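PDB 2DGD: 223aa long hypothetical arylmalonate decarboxylase from Sulfolobus tokodaii, which is of unknown function but probably decarboxylates arylmalonates or related acids, as a member of the arylmalonate decarboxylase family. Local coordinates for residues Asp196-Trp208 / Leu214-Phe223. Sequence-based numbering, arbitrary orientation.
Sequences DMPVVSENAAAMW and LKIKAKLPGF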
loop_
_atom_site.group_PDB
_atom_site.type_symbol
_atom_site.label_atom_id
_atom_site.label_comp_id
_atom_site.label_asym_id
_atom_site.label_seq_id
_atom_site.Cartn_x
_atom_site.Cartn_y
_atom_site.Cartn_z
ATOM N N ASP A 196 -5.210 23.729 15.741
ATOM C CA ASP A 196 -6.334 23.049 16.372
ATOM C C ASP A 196 -7.597 23.910 16.385
ATOM O O ASP A 196 -8.244 24.070 17.412
ATOM C CB ASP A 196 -5.980 22.640 17.804
ATOM C CG ASP A 196 -7.090 21.828 18.470
ATOM O OD1 ASP A 196 -7.013 21.592 19.698
ATOM O OD2 ASP A 196 -8.044 21.422 17.766
HETATM N N MSE A 197 -7.942 24.465 15.234
HETATM C CA MSE A 197 -9.137 25.290 15.092
HETATM C C MSE A 197 -9.456 25.334 13.611
HETATM O O MSE A 197 -8.584 25.109 12.775
HETATM C CB MSE A 197 -8.893 26.708 15.604
HETATM C CG MSE A 197 -7.816 27.467 14.840
HETATM SE SE MSE A 197 -7.726 29.346 15.282
HETATM C CE MSE A 197 -6.620 29.187 16.888
ATOM N N PRO A 198 -10.711 25.614 13.258
ATOM C CA PRO A 198 -11.004 25.654 11.826
ATOM C C PRO A 198 -10.236 26.761 11.097
ATOM O O PRO A 198 -10.140 27.892 11.572
ATOM C CB PRO A 198 -12.520 25.850 11.788
ATOM C CG PRO A 198 -12.811 26.555 13.068
ATOM C CD PRO A 198 -11.923 25.854 14.056
ATOM N N VAL A 199 -9.656 26.409 9.957
ATOM C CA VAL A 199 -8.923 27.359 9.138
ATOM C C VAL A 199 -9.677 27.345 7.819
ATOM O O VAL A 199 -9.569 26.389 7.054
ATOM C CB VAL A 199 -7.466 26.910 8.931
ATOM C CG1 VAL A 199 -6.739 27.896 8.026
ATOM C CG2 VAL A 199 -6.764 26.818 10.274
ATOM N N VAL A 200 -10.449 28.400 7.570
ATOM C CA VAL A 200 -11.281 28.487 6.370
ATOM C C VAL A 200 -10.743 29.337 5.225
ATOM O O VAL A 200 -10.554 30.547 5.367
ATOM C CB VAL A 200 -12.685 29.023 6.733
ATOM C CG1 VAL A 200 -13.566 29.086 5.494
ATOM C CG2 VAL A 200 -13.315 28.146 7.792
ATOM N N SER A 201 -10.506 28.705 4.084
ATOM C CA SER A 201 -10.024 29.436 2.918
ATOM C C SER A 201 -11.239 29.677 2.050
ATOM O O SER A 201 -12.225 28.945 2.128
ATOM C CB SER A 201 -9.009 28.620 2.134
ATOM O OG SER A 201 -9.661 27.596 1.417
ATOM N N GLU A 202 -11.168 30.697 1.210
ATOM C CA GLU A 202 -12.296 31.031 0.364
ATOM C C GLU A 202 -12.657 29.895 -0.588
ATOM O O GLU A 202 -13.843 29.623 -0.816
ATOM C CB GLU A 202 -11.995 32.322 -0.399
ATOM C CG GLU A 202 -13.221 32.990 -0.968
ATOM C CD GLU A 202 -13.022 34.472 -1.198
ATOM O OE1 GLU A 202 -13.869 35.081 -1.887
ATOM O OE2 GLU A 202 -12.025 35.029 -0.684
ATOM N N ASN A 203 -11.647 29.213 -1.125
ATOM C CA ASN A 203 -11.913 28.119 -2.041
ATOM C C ASN A 203 -12.576 26.942 -1.346
ATOM O O ASN A 203 -13.519 26.363 -1.878
ATOM C CB ASN A 203 -10.630 27.673 -2.747
ATOM C CG ASN A 203 -10.121 28.707 -3.731
ATOM O OD1 ASN A 203 -10.902 29.467 -4.303
ATOM N ND2 ASN A 203 -8.811 28.734 -3.945
ATOM N N ALA A 204 -12.105 26.589 -0.155
ATOM C CA ALA A 204 -12.695 25.473 0.578
ATOM C C ALA A 204 -14.155 25.774 0.936
ATOM O O ALA A 204 -15.023 24.900 0.847
ATOM C CB ALA A 204 -11.896 25.192 1.835
ATOM N N ALA A 205 -14.419 27.012 1.344
ATOM C CA ALA A 205 -15.766 27.423 1.701
ATOM C C ALA A 205 -16.669 27.307 0.481
ATOM O O ALA A 205 -17.799 26.833 0.574
ATOM C CB ALA A 205 -15.761 28.841 2.210
ATOM N N ALA A 206 -16.170 27.733 -0.671
ATOM C CA ALA A 206 -16.961 27.654 -1.890
ATOM C C ALA A 206 -17.351 26.206 -2.205
ATOM O O ALA A 206 -18.511 25.926 -2.509
ATOM C CB ALA A 206 -16.190 28.250 -3.044
HETATM N N MSE A 207 -16.386 25.289 -2.132
HETATM C CA MSE A 207 -16.656 23.879 -2.413
HETATM C C MSE A 207 -17.624 23.288 -1.403
HETATM O O MSE A 207 -18.477 22.465 -1.744
HETATM C CB MSE A 207 -15.363 23.074 -2.409
HETATM C CG MSE A 207 -14.814 22.856 -3.794
HETATM SE SE MSE A 207 -16.033 21.840 -4.918
HETATM C CE MSE A 207 -15.088 20.144 -4.933
ATOM N N TRP A 208 -17.475 23.710 -0.154
ATOM C CA TRP A 208 -18.339 23.252 0.919
ATOM C C TRP A 208 -19.799 23.529 0.552
ATOM O O TRP A 208 -20.635 22.626 0.575
ATOM C CB TRP A 208 -17.974 23.986 2.204
ATOM C CG TRP A 208 -18.929 23.777 3.328
ATOM C CD1 TRP A 208 -19.062 22.656 4.103
ATOM C CD2 TRP A 208 -19.875 24.729 3.830
ATOM N NE1 TRP A 208 -20.028 22.856 5.062
ATOM C CE2 TRP A 208 -20.544 24.119 4.918
ATOM C CE3 TRP A 208 -20.219 26.041 3.470
ATOM C CZ2 TRP A 208 -21.542 24.780 5.650
ATOM C CZ3 TRP A 208 -21.211 26.697 4.199
ATOM C CH2 TRP A 208 -21.858 26.062 5.276
ATOM N N LEU A 214 -25.445 20.304 -3.985
ATOM C CA LEU A 214 -25.555 19.164 -4.886
ATOM C C LEU A 214 -25.775 17.858 -4.129
ATOM O O LEU A 214 -26.242 16.871 -4.700
ATOM C CB LEU A 214 -24.299 19.028 -5.740
ATOM C CG LEU A 214 -23.989 20.149 -6.722
ATOM C CD1 LEU A 214 -22.750 19.772 -7.508
ATOM C CD2 LEU A 214 -25.164 20.366 -7.651
ATOM N N LYS A 215 -25.440 17.869 -2.843
ATOM C CA LYS A 215 -25.564 16.703 -1.974
ATOM C C LYS A 215 -24.571 15.615 -2.354
ATOM O O LYS A 215 -24.947 14.506 -2.722
ATOM C CB LYS A 215 -26.983 16.145 -1.999
ATOM C CG LYS A 215 -27.960 16.937 -1.143
ATOM C CD LYS A 215 -27.743 16.676 0.345
ATOM C CE LYS A 215 -27.625 17.982 1.144
ATOM N NZ LYS A 215 -28.770 18.917 0.947
ATOM N N ILE A 216 -23.293 15.953 -2.259
ATOM C CA ILE A 216 -22.225 15.025 -2.564
ATOM C C ILE A 216 -21.299 14.984 -1.346
ATOM O O ILE A 216 -20.744 16.008 -0.948
ATOM C CB ILE A 216 -21.430 15.480 -3.816
ATOM C CG1 ILE A 216 -22.360 15.547 -5.030
ATOM C CG2 ILE A 216 -20.288 14.527 -4.081
ATOM C CD1 ILE A 216 -21.714 16.109 -6.268
ATOM N N LYS A 217 -21.153 13.806 -0.748
ATOM C CA LYS A 217 -20.291 13.648 0.418
ATOM C C LYS A 217 -18.859 14.034 0.074
ATOM O O LYS A 217 -18.366 13.715 -1.004
ATOM C CB LYS A 217 -20.330 12.195 0.915
ATOM C CG LYS A 217 -19.215 11.814 1.889
ATOM C CD LYS A 217 -19.383 12.479 3.241
ATOM C CE LYS A 217 -20.169 11.600 4.198
ATOM N NZ LYS A 217 -19.423 10.336 4.493
ATOM N N ALA A 218 -18.189 14.722 0.991
ATOM C CA ALA A 218 -16.812 15.129 0.747
ATOM C C ALA A 218 -16.140 15.692 1.988
ATOM O O ALA A 218 -16.785 16.313 2.828
ATOM C CB ALA A 218 -16.767 16.164 -0.382
ATOM N N LYS A 219 -14.835 15.468 2.087
ATOM C CA LYS A 219 -14.052 15.966 3.203
ATOM C C LYS A 219 -13.168 17.130 2.764
ATOM O O LYS A 219 -12.065 16.935 2.258
ATOM C CB LYS A 219 -13.177 14.855 3.793
ATOM C CG LYS A 219 -12.262 15.367 4.903
ATOM C CD LYS A 219 -11.609 14.252 5.705
ATOM C CE LYS A 219 -10.844 14.828 6.912
ATOM N NZ LYS A 219 -10.307 13.779 7.843
ATOM N N LEU A 220 -13.662 18.346 2.948
ATOM C CA LEU A 220 -12.897 19.521 2.580
ATOM C C LEU A 220 -11.805 19.710 3.625
ATOM O O LEU A 220 -11.901 19.182 4.734
ATOM C CB LEU A 220 -13.807 20.746 2.514
ATOM C CG LEU A 220 -14.913 20.694 1.455
ATOM C CD1 LEU A 220 -14.340 20.228 0.133
ATOM C CD2 LEU A 220 -15.996 19.746 1.903
ATOM N N PRO A 221 -10.748 20.460 3.282
ATOM C CA PRO A 221 -9.627 20.713 4.187
ATOM C C PRO A 221 -9.740 21.921 5.114
ATOM O O PRO A 221 -10.359 22.933 4.774
ATOM C CB PRO A 221 -8.459 20.846 3.226
ATOM C CG PRO A 221 -9.083 21.594 2.098
ATOM C CD PRO A 221 -10.413 20.895 1.913
ATOM N N GLY A 222 -9.130 21.796 6.289
ATOM C CA GLY A 222 -9.121 22.882 7.249
ATOM C C GLY A 222 -10.231 22.996 8.274
ATOM O O GLY A 222 -10.145 23.850 9.151
ATOM N N PHE A 223 -11.270 22.171 8.187
ATOM C CA PHE A 223 -12.360 22.259 9.157
ATOM C C PHE A 223 -13.219 21.006 9.204
ATOM O O PHE A 223 -12.973 20.101 8.371
ATOM C CB PHE A 223 -13.264 23.465 8.859
ATOM C CG PHE A 223 -13.797 23.494 7.458
ATOM C CD1 PHE A 223 -13.085 24.127 6.439
ATOM C CD2 PHE A 223 -14.988 22.850 7.140
ATOM C CE1 PHE A 223 -13.554 24.117 5.115
ATOM C CE2 PHE A 223 -15.465 22.832 5.825
ATOM C CZ PHE A 223 -14.746 23.467 4.812
ATOM O OXT PHE A 223 -14.129 20.961 10.068
HETATM O O HOH W 1 -10.590 26.135 4.514
#
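The ring of Phe223, the C-terminal residue, turns an edge to the face of the five-membered ring of Trp208 in an offset edge-to-face pair, centroids 5.7 Å apart and planes at 87°. CE2 of Phe223 lies 4.0 Å from Trp208 CD1. Ala205 O lies at the Trp208 edge, in its plane. Further round the Phe223 edge, Ala204 CB lies in the ring plane, 3.8 Å from CE1, as does a bound water; Val200 CG2 comes in obliquely near CD1. At the base of the ring, Phe223 CB meets Pro198 CB. With CG anti to the backbone N (chi1 170°), the Trp208 indole is carried beside Phe223. Leu102 of helix 95-105 packs on both aromatic residues.

Strand 199-201 borders the four-stranded parallel sheet of an alpha/beta fold of the aspartate/glutamate racemase clan, and pairs with strand 174-177. After helix 202-214 ends in a Schellman motif at Lys215, the C-terminal tail doubles back past the helix's first turns and runs antiparallel along the strand's outer edge. One direct hydrogen bond joins them: Val199 N gives to Gly222 O at 2.7 Å, nearly straight at 170°. Gly222, at positive phi and with no side chain to fit in, has its CA 3.5 Å from Val199 O in a CA-H...O contact. The water donates to Val199 O and Pro221 O and accepts from Ser201 N. Ser201 N-caps the helix, its OG taking the N-H of Ala204 at 3.1 Å. Farther along, Leu220 CD1 packs 4.0 Å from Met207 CB; selenomethionine Met207 also touches helix 19-26.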